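Local coordinates for 3-oxo-glucose-6-phosphate:glutamate aminotransferase (Bacillus subtilis subsp. subtilis, PDB 4K2M), which catalyses the reversible, pyridoxal phosphate-dependent transfer of an amino group from glutamate to 3-dehydro-glucose 6-phosphate, giving kanosamine 6-phosphate, at residues Lys249-Cys254 / Lys310-Asn315. Numbering follows the deposited sequence.
Sequences KNFGVC and KYLSLN. With O1G (3-deoxy-3-[(E)-({3-hydroxy-2-methyl-5-[(phosphonooxy)methyl]pyridin-4-yl}methylidene)amino]-6-O-phosphono-alpha-D-gluco pyranose), chain C.
Leu312, on helix 312-329, reaches onto the carbonyl oxygen of Asn250 and CB of Phe251, in the loop that carries the cofactor lysine of this aspartate aminotransferase-fold enzyme. The loop links strands 240-244 and 258-262 of the central mixed sheet, and the contact joins it to helix 312-329. Its apolar part is small and buried. Leu312 holds CG anti to its backbone N (chi1 177°), which carries the two methyls out to the loop. CD1 does most of the touching, 3.6 Å from Phe251 CB and equally 3.6 Å from Asn250 O; CD2 sits a little farther back, 4.0 Å from the same Phe251 CB. The phenyl ring packs on Ile229 and Arg308 and meets the ring of Phe245.

No direct hydrogen bond joins the two segments; a water does the polar work. It donates to Asn250 O at 2.7 Å and accepts from Asn315 ND2 at 3.0 Å, so the carbonyl that Leu312 CD1 brushes also has a polar partner. The Asn250 amide is held elsewhere, OD1 by His351 ND1 and ND2 by the carbonyl of Val349, which should fix the residue next to the lysine.

On the ligand side, Lys249 is the residue that forms the internal aldimine with pyridoxal phosphate, but here the cofactor is bound to kanosamine 6-phosphate as the external aldimine and the lysine has been released. Its chain bends at chi2 (-60°) and again at chi4 (-71°), bringing CE within 3.5 Å of the imine carbon C4B of O1G. NZ is also hydrogen-bonded to Asn246 OD1, and it donates a hydrogen bond to the sugar hydroxyl oxygen O4 of O1G at 2.8 Å.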
ATOM      1  N   LYS A 249      10.883   8.505   7.287  1.00 15.34           N
ATOM      2  CA  LYS A 249      10.403   9.063   8.563  1.00 12.86           C
ATOM      3  C   LYS A 249      11.343   8.715   9.727  1.00 13.16           C
ATOM      4  O   LYS A 249      12.252   7.890   9.590  1.00 15.45           O
ATOM      5  CB  LYS A 249       8.966   8.599   8.866  1.00 14.37           C
ATOM      6  CG  LYS A 249       7.920   9.013   7.807  1.00 13.25           C
ATOM      7  CD  LYS A 249       7.835  10.527   7.640  1.00 15.37           C
ATOM      8  CE  LYS A 249       6.960  10.865   6.440  1.00 19.41           C
ATOM      9  NZ  LYS A 249       7.684  10.497   5.170  1.00 23.43           N
ATOM     10  N   ASN A 250      11.127   9.346  10.880  1.00 13.55           N
ATOM     11  CA  ASN A 250      11.987   9.074  12.040  1.00 14.14           C
ATOM     12  C   ASN A 250      12.000   7.593  12.401  1.00 16.22           C
ATOM     13  O   ASN A 250      12.998   7.063  12.894  1.00 14.45           O
ATOM     14  CB  ASN A 250      11.523   9.900  13.246  1.00 11.57           C
ATOM     15  CG  ASN A 250      11.939  11.354  13.151  1.00 15.66           C
ATOM     16  OD1 ASN A 250      12.075  11.902  12.058  1.00 14.90           O
ATOM     17  ND2 ASN A 250      12.148  11.993  14.305  1.00 14.03           N
ATOM     18  N   PHE A 251      10.859   6.945  12.180  1.00 13.12           N
ATOM     19  CA  PHE A 251      10.751   5.496  12.246  1.00 12.93           C
ATOM     20  C   PHE A 251      10.007   5.083  10.977  1.00 12.67           C
ATOM     21  O   PHE A 251       8.910   5.580  10.709  1.00 14.33           O
ATOM     22  CB  PHE A 251       9.932   5.061  13.468  1.00 17.16           C
ATOM     23  CG  PHE A 251       9.371   3.667  13.343  1.00 19.12           C
ATOM     24  CD1 PHE A 251      10.182   2.617  12.949  1.00 16.34           C
ATOM     25  CD2 PHE A 251       8.028   3.418  13.601  1.00 17.49           C
ATOM     26  CE1 PHE A 251       9.677   1.334  12.810  1.00 16.16           C
ATOM     27  CE2 PHE A 251       7.510   2.144  13.476  1.00 21.92           C
ATOM     28  CZ  PHE A 251       8.344   1.090  13.071  1.00 23.68           C
ATOM     29  N   GLY A 252      10.605   4.190  10.193  1.00 15.13           N
ATOM     30  CA  GLY A 252       9.947   3.698   9.001  1.00 13.16           C
ATOM     31  C   GLY A 252      10.163   2.219   8.780  1.00 15.86           C
ATOM     32  O   GLY A 252      10.968   1.598   9.471  1.00 18.18           O
ATOM     33  N   VAL A 253       9.411   1.659   7.835  1.00 12.72           N
ATOM     34  CA  VAL A 253       9.562   0.266   7.446  1.00 12.75           C
ATOM     35  C   VAL A 253      10.286   0.221   6.097  1.00 16.66           C
ATOM     36  O   VAL A 253      11.076   1.120   5.787  1.00 19.20           O
ATOM     37  CB  VAL A 253       8.196  -0.476   7.427  1.00 15.51           C
ATOM     38  CG1 VAL A 253       7.629  -0.552   8.861  1.00 19.31           C
ATOM     39  CG2 VAL A 253       7.195   0.228   6.495  1.00 13.50           C
ATOM     40  N   CYS A 254      10.066  -0.828   5.309  1.00 16.20           N
ATOM     41  CA  CYS A 254      10.720  -0.925   4.004  1.00 11.65           C
ATOM     42  C   CYS A 254       9.693  -0.943   2.878  1.00 13.91           C
ATOM     43  O   CYS A 254       9.695  -1.827   2.004  1.00 17.88           O
ATOM     44  CB  CYS A 254      11.610  -2.166   3.917  1.00 12.55           C
ATOM     45  SG  CYS A 254      12.972  -2.125   5.115  1.00 18.25           S
ATOM     46  N   LYS A 310      13.308  -1.021  16.947  1.00 15.24           N
ATOM     47  CA  LYS A 310      14.291  -1.188  18.017  1.00 15.12           C
ATOM     48  C   LYS A 310      15.318  -0.066  18.024  1.00 18.43           C
ATOM     49  O   LYS A 310      16.025   0.131  19.018  1.00 17.61           O
ATOM     50  CB  LYS A 310      14.998  -2.533  17.877  1.00 18.74           C
ATOM     51  CG  LYS A 310      14.052  -3.718  17.965  1.00 15.64           C
ATOM     52  CD  LYS A 310      14.775  -5.003  17.597  1.00 25.82           C
ATOM     53  CE  LYS A 310      13.863  -6.199  17.824  1.00 36.98           C
ATOM     54  NZ  LYS A 310      14.535  -7.473  17.448  1.00 44.00           N
ATOM     55  N   TYR A 311      15.384   0.668  16.918  1.00 14.46           N
ATOM     56  CA  TYR A 311      16.360   1.738  16.734  1.00 12.54           C
ATOM     57  C   TYR A 311      15.772   3.128  16.997  1.00 16.33           C
ATOM     58  O   TYR A 311      16.506   4.115  16.994  1.00 12.67           O
ATOM     59  CB  TYR A 311      16.951   1.677  15.306  1.00 15.26           C
ATOM     60  CG  TYR A 311      17.734   0.411  15.021  1.00 16.90           C
ATOM     61  CD1 TYR A 311      19.125   0.407  15.018  1.00 24.65           C
ATOM     62  CD2 TYR A 311      17.074  -0.784  14.760  1.00 17.96           C
ATOM     63  CE1 TYR A 311      19.840  -0.775  14.764  1.00 22.06           C
ATOM     64  CE2 TYR A 311      17.777  -1.962  14.507  1.00 17.58           C
ATOM     65  CZ  TYR A 311      19.149  -1.951  14.514  1.00 24.33           C
ATOM     66  OH  TYR A 311      19.801  -3.142  14.257  1.00 24.16           O
ATOM     67  N   LEU A 312      14.466   3.215  17.248  1.00 13.50           N
ATOM     68  CA  LEU A 312      13.778   4.517  17.288  1.00 12.86           C
ATOM     69  C   LEU A 312      14.219   5.485  18.396  1.00 12.84           C
ATOM     70  O   LEU A 312      14.509   6.651  18.127  1.00 13.08           O
ATOM     71  CB  LEU A 312      12.251   4.331  17.322  1.00 13.32           C
ATOM     72  CG  LEU A 312      11.400   5.596  17.427  1.00 17.27           C
ATOM     73  CD1 LEU A 312      11.717   6.555  16.271  1.00 19.45           C
ATOM     74  CD2 LEU A 312       9.902   5.228  17.452  1.00 16.77           C
ATOM     75  N   SER A 313      14.268   5.026  19.643  1.00 13.25           N
ATOM     76  CA  SER A 313      14.688   5.931  20.715  1.00 15.91           C
ATOM     77  C   SER A 313      16.098   6.453  20.486  1.00 13.30           C
ATOM     78  O   SER A 313      16.346   7.654  20.646  1.00 16.08           O
ATOM     79  CB  SER A 313      14.591   5.262  22.079  1.00 16.33           C
ATOM     80  OG  SER A 313      13.233   5.034  22.392  1.00 18.91           O
ATOM     81  N   LEU A 314      17.012   5.562  20.110  1.00 11.07           N
ATOM     82  CA  LEU A 314      18.397   5.973  19.856  1.00 12.71           C
ATOM     83  C   LEU A 314      18.445   6.960  18.691  1.00 14.84           C
ATOM     84  O   LEU A 314      19.117   7.985  18.758  1.00 13.00           O
ATOM     85  CB  LEU A 314      19.280   4.774  19.543  1.00 12.43           C
ATOM     86  CG  LEU A 314      20.681   5.147  19.038  1.00 24.49           C
ATOM     87  CD1 LEU A 314      21.493   5.833  20.145  1.00 19.66           C
ATOM     88  CD2 LEU A 314      21.427   3.939  18.484  1.00 30.01           C
ATOM     89  N   ASN A 315      17.711   6.660  17.628  1.00 12.61           N
ATOM     90  CA  ASN A 315      17.722   7.529  16.454  1.00 12.67           C
ATOM     91  C   ASN A 315      17.137   8.896  16.738  1.00 12.59           C
ATOM     92  O   ASN A 315      17.670   9.918  16.274  1.00 12.53           O
ATOM     93  CB  ASN A 315      17.009   6.868  15.268  1.00 12.52           C
ATOM     94  CG  ASN A 315      17.876   5.860  14.552  1.00 12.12           C
ATOM     95  OD1 ASN A 315      19.103   5.804  14.749  1.00 15.05           O
ATOM     96  ND2 ASN A 315      17.250   5.058  13.689  1.00 14.24           N
TER
HETATM   97  P   O1G C 501       2.785   8.712   3.568  1.00 18.25           P
HETATM   98  C3A O1G C 501       4.008  14.035   5.548  1.00 19.79           C
HETATM   99  O3  O1G C 501       5.284  14.489   5.524  1.00 26.82           O
HETATM  100  C1  O1G C 501       8.534  13.312   1.130  1.00 25.70           C
HETATM  101  N1' O1G C 501       1.760  14.182   6.269  1.00 19.07           N
HETATM  102  C2  O1G C 501       7.502  13.634   2.214  1.00 29.37           C
HETATM  103  O2  O1G C 501       8.253  14.460   3.167  1.00 22.60           O
HETATM  104  C9A O1G C 501       3.006  14.682   6.279  1.00 15.95           C
HETATM  105  C2A O1G C 501       3.265  15.930   7.105  1.00 19.04           C
HETATM  106  C3  O1G C 501       6.909  12.388   2.892  1.00 25.51           C
HETATM  107  N3' O1G C 501       5.774  12.903   3.679  1.00 26.32           N
HETATM  108  O1  O1G C 501       9.756  12.805   1.689  1.00 31.21           O
HETATM  109  C4  O1G C 501       6.500  11.308   1.871  1.00 24.51           C
HETATM  110  O4  O1G C 501       6.448  10.131   2.702  1.00 24.61           O
HETATM  111  C4A O1G C 501       3.720  12.895   4.819  1.00 17.86           C
HETATM  112  C4B O1G C 501       4.753  12.208   4.017  1.00 20.65           C
HETATM  113  C5  O1G C 501       7.671  11.090   0.914  1.00 21.20           C
HETATM  114  O5  O1G C 501       8.030  12.304   0.243  1.00 27.10           O
HETATM  115  C5A O1G C 501       2.418  12.402   4.822  1.00 19.33           C
HETATM  116  C5T O1G C 501       1.911  11.160   4.071  1.00 17.29           C
HETATM  117  C6  O1G C 501       7.343  10.208  -0.258  1.00 24.29           C
HETATM  118  C6A O1G C 501       1.454  13.076   5.555  1.00 20.63           C
HETATM  119  OP1 O1G C 501       1.457   8.576   2.855  1.00 15.72           O
HETATM  120  OP2 O1G C 501       3.066   7.580   4.500  1.00 15.08           O
HETATM  121  OP3 O1G C 501       3.927   9.076   2.592  1.00 18.05           O
HETATM  122  OP4 O1G C 501       2.590   9.988   4.578  1.00 19.04           O
HETATM  123  O6  O1G C 501       8.423   9.787  -1.000  1.00 25.48           O
HETATM  124  P'  O1G C 501       8.425   8.339  -1.699  1.00 24.17           P
HETATM  125  OP6 O1G C 501       8.348   7.339  -0.565  1.00 21.28           O
HETATM  126  OP7 O1G C 501       7.259   8.263  -2.659  1.00 23.94           O
HETATM  127  OP8 O1G C 501       9.780   8.334  -2.412  1.00 22.75           O
HETATM  128  O   HOH W   1      14.262   4.858  13.826  1.00 19.72           O